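Local coordinates for PrimPol AEP domain (PP-N190) (Cyanophage S-2L, PDB 6ZP9), which probably synthesises DNA and its primers as the archaeo-eukaryotic primase (AEP) domain of a phage primase-polymerase, at residues L109-F114 / H125-F129. Residues are numbered along the deposited sequence; the frame is centred on the assembly and turned at random.
Sequences LPRPSF and HYWVF
W127 on strand 123-129 and P112 on the incoming loop 109-114 meet where that loop runs into strand 114-117, the antiparallel neighbour of strand 123-129, through a classic beta bulge in which S113 and F114 are set against the single residue Y126. From its CB outward, W127 meets the loop atom by atom. CB leads to an indole swung toward the loop, with CG anti to the carbonyl carbon and beside the backbone N. CD1 comes first, meeting the carbonyl O of R111 and P112 CA. NE1 then gives a short, straight bond to P110 O at 2.7 Å; the acceptor sits in the indole plane, while the N-H approaches from above the carbonyl plane. P112 CA lies over one face, 3.7 Å from the centroid of the five-membered ring, and P112 CG reaches CZ2. At the far rim CZ2 and CH2 touch L109 CD1. The ring is thus held at its edge by a bond and over a face by proline, while outside the loop Y186 meets it edge-to-face and L145 and M191 add helix contacts.

At the bulge, Y126 O takes two weak bonds, from S113 N and F114 N, and Y126 N returns a bond to F114 O at 3.1 Å. F114 and Y126 share one face of the sheet, where their rings form an offset stack, planes 10° apart and centroids separated by 4.4 Å. With F114 CG between its own backbone N and carbonyl carbon (chi1 69°), the ring folds over Y126: CZ lies above the tyrosine ring, and Y126 CB over the phenylalanine face. V128 CG2 touches the edge of F114. The hydroxyl of S113 links two parts of the backbone: OG is bonded to E184 O and accepts the N-H of V128, N to OG 2.9 Å, in an almost linear bond (177°).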
loop_
_atom_site.group_PDB
_atom_site.type_symbol
_atom_site.label_atom_id
_atom_site.label_comp_id
_atom_site.label_asym_id
_atom_site.label_seq_id
_atom_site.Cartn_x
_atom_site.Cartn_y
_atom_site.Cartn_z
ATOM N N LEU A 109 -10.265 6.409 14.234
ATOM C CA LEU A 109 -10.439 5.640 13.016
ATOM C C LEU A 109 -11.054 4.280 13.331
ATOM O O LEU A 109 -10.897 3.762 14.442
ATOM C CB LEU A 109 -9.099 5.439 12.332
ATOM C CG LEU A 109 -8.503 6.698 11.728
ATOM C CD1 LEU A 109 -7.053 6.469 11.352
ATOM C CD2 LEU A 109 -9.329 7.097 10.529
ATOM N N PRO A 110 -11.757 3.678 12.376
ATOM C CA PRO A 110 -12.173 2.283 12.537
ATOM C C PRO A 110 -10.976 1.362 12.335
ATOM O O PRO A 110 -9.932 1.763 11.819
ATOM C CB PRO A 110 -13.225 2.097 11.440
ATOM C CG PRO A 110 -12.820 3.052 10.386
ATOM C CD PRO A 110 -12.200 4.240 11.087
ATOM N N ARG A 111 -11.140 0.118 12.763
ATOM C CA ARG A 111 -10.045 -0.840 12.690
ATOM C C ARG A 111 -9.655 -1.081 11.233
ATOM O O ARG A 111 -10.537 -1.283 10.388
ATOM C CB ARG A 111 -10.444 -2.158 13.351
ATOM C CG ARG A 111 -9.349 -3.202 13.334
ATOM C CD ARG A 111 -9.786 -4.459 14.060
ATOM N NE ARG A 111 -10.183 -4.168 15.437
ATOM C CZ ARG A 111 -9.339 -4.087 16.465
ATOM N NH1 ARG A 111 -8.028 -4.266 16.290
ATOM N NH2 ARG A 111 -9.807 -3.812 17.676
ATOM N N PRO A 112 -8.367 -1.051 10.894
ATOM C CA PRO A 112 -7.974 -1.303 9.503
ATOM C C PRO A 112 -8.412 -2.691 9.045
ATOM O O PRO A 112 -8.502 -3.636 9.836
ATOM C CB PRO A 112 -6.444 -1.180 9.544
ATOM C CG PRO A 112 -6.171 -0.295 10.735
ATOM C CD PRO A 112 -7.219 -0.678 11.742
ATOM N N SER A 113 -8.717 -2.804 7.748
ATOM C CA SER A 113 -8.977 -4.121 7.176
ATOM C C SER A 113 -7.768 -5.032 7.333
ATOM O O SER A 113 -7.913 -6.230 7.606
ATOM C CB SER A 113 -9.348 -3.991 5.700
ATOM O OG SER A 113 -10.528 -3.224 5.537
ATOM N N PHE A 114 -6.564 -4.488 7.122
ATOM C CA PHE A 114 -5.324 -5.207 7.394
ATOM C C PHE A 114 -4.199 -4.198 7.539
ATOM O O PHE A 114 -4.346 -3.018 7.219
ATOM C CB PHE A 114 -4.992 -6.238 6.310
ATOM C CG PHE A 114 -4.604 -5.648 4.976
ATOM C CD1 PHE A 114 -5.570 -5.288 4.059
ATOM C CD2 PHE A 114 -3.274 -5.523 4.616
ATOM C CE1 PHE A 114 -5.230 -4.788 2.820
ATOM C CE2 PHE A 114 -2.916 -5.020 3.366
ATOM C CZ PHE A 114 -3.906 -4.650 2.465
ATOM N N HIS A 125 -1.328 0.965 6.982
ATOM C CA HIS A 125 -2.701 0.670 7.372
ATOM C C HIS A 125 -3.600 0.761 6.150
ATOM O O HIS A 125 -3.515 1.731 5.394
ATOM C CB HIS A 125 -3.194 1.650 8.441
ATOM C CG HIS A 125 -2.199 1.899 9.526
ATOM N ND1 HIS A 125 -2.195 1.189 10.707
ATOM C CD2 HIS A 125 -1.171 2.776 9.609
ATOM C CE1 HIS A 125 -1.204 1.616 11.470
ATOM N NE2 HIS A 125 -0.567 2.578 10.828
ATOM N N TYR A 126 -4.464 -0.231 5.965
ATOM C CA TYR A 126 -5.390 -0.268 4.841
ATOM C C TYR A 126 -6.836 -0.434 5.303
ATOM O O TYR A 126 -7.131 -1.245 6.186
ATOM C CB TYR A 126 -5.072 -1.417 3.906
ATOM C CG TYR A 126 -3.813 -1.303 3.088
ATOM C CD1 TYR A 126 -2.578 -1.653 3.625
ATOM C CD2 TYR A 126 -3.869 -0.910 1.759
ATOM C CE1 TYR A 126 -1.436 -1.602 2.862
ATOM C CE2 TYR A 126 -2.735 -0.846 0.993
ATOM C CZ TYR A 126 -1.525 -1.199 1.542
ATOM O OH TYR A 126 -0.391 -1.148 0.766
ATOM N N TRP A 127 -7.742 0.300 4.665
ATOM C CA TRP A 127 -9.178 0.130 4.850
ATOM C C TRP A 127 -9.771 -0.179 3.477
ATOM O O TRP A 127 -9.763 0.679 2.584
ATOM C CB TRP A 127 -9.810 1.381 5.468
ATOM C CG TRP A 127 -9.391 1.685 6.892
ATOM C CD1 TRP A 127 -10.096 1.412 8.039
ATOM C CD2 TRP A 127 -8.196 2.355 7.310
ATOM N NE1 TRP A 127 -9.401 1.859 9.141
ATOM C CE2 TRP A 127 -8.237 2.445 8.723
ATOM C CE3 TRP A 127 -7.091 2.881 6.632
ATOM C CZ2 TRP A 127 -7.212 3.033 9.467
ATOM C CZ3 TRP A 127 -6.068 3.468 7.380
ATOM C CH2 TRP A 127 -6.141 3.540 8.781
ATOM N N VAL A 128 -10.271 -1.407 3.300
ATOM C CA VAL A 128 -10.715 -1.896 1.996
ATOM C C VAL A 128 -12.223 -1.740 1.884
ATOM O O VAL A 128 -12.961 -2.060 2.825
ATOM C CB VAL A 128 -10.301 -3.364 1.797
ATOM C CG1 VAL A 128 -10.749 -3.853 0.426
ATOM C CG2 VAL A 128 -8.792 -3.501 1.961
ATOM N N PHE A 129 -12.687 -1.255 0.733
ATOM C CA PHE A 129 -14.110 -1.056 0.501
ATOM C C PHE A 129 -14.730 -2.270 -0.192
ATOM O O PHE A 129 -14.038 -3.084 -0.811
ATOM C CB PHE A 129 -14.345 0.202 -0.334
ATOM C CG PHE A 129 -13.830 1.447 0.308
ATOM C CD1 PHE A 129 -14.504 2.015 1.381
ATOM C CD2 PHE A 129 -12.668 2.051 -0.153
ATOM C CE1 PHE A 129 -14.026 3.167 1.987
ATOM C CE2 PHE A 129 -12.186 3.199 0.444
ATOM C CZ PHE A 129 -12.865 3.757 1.516
#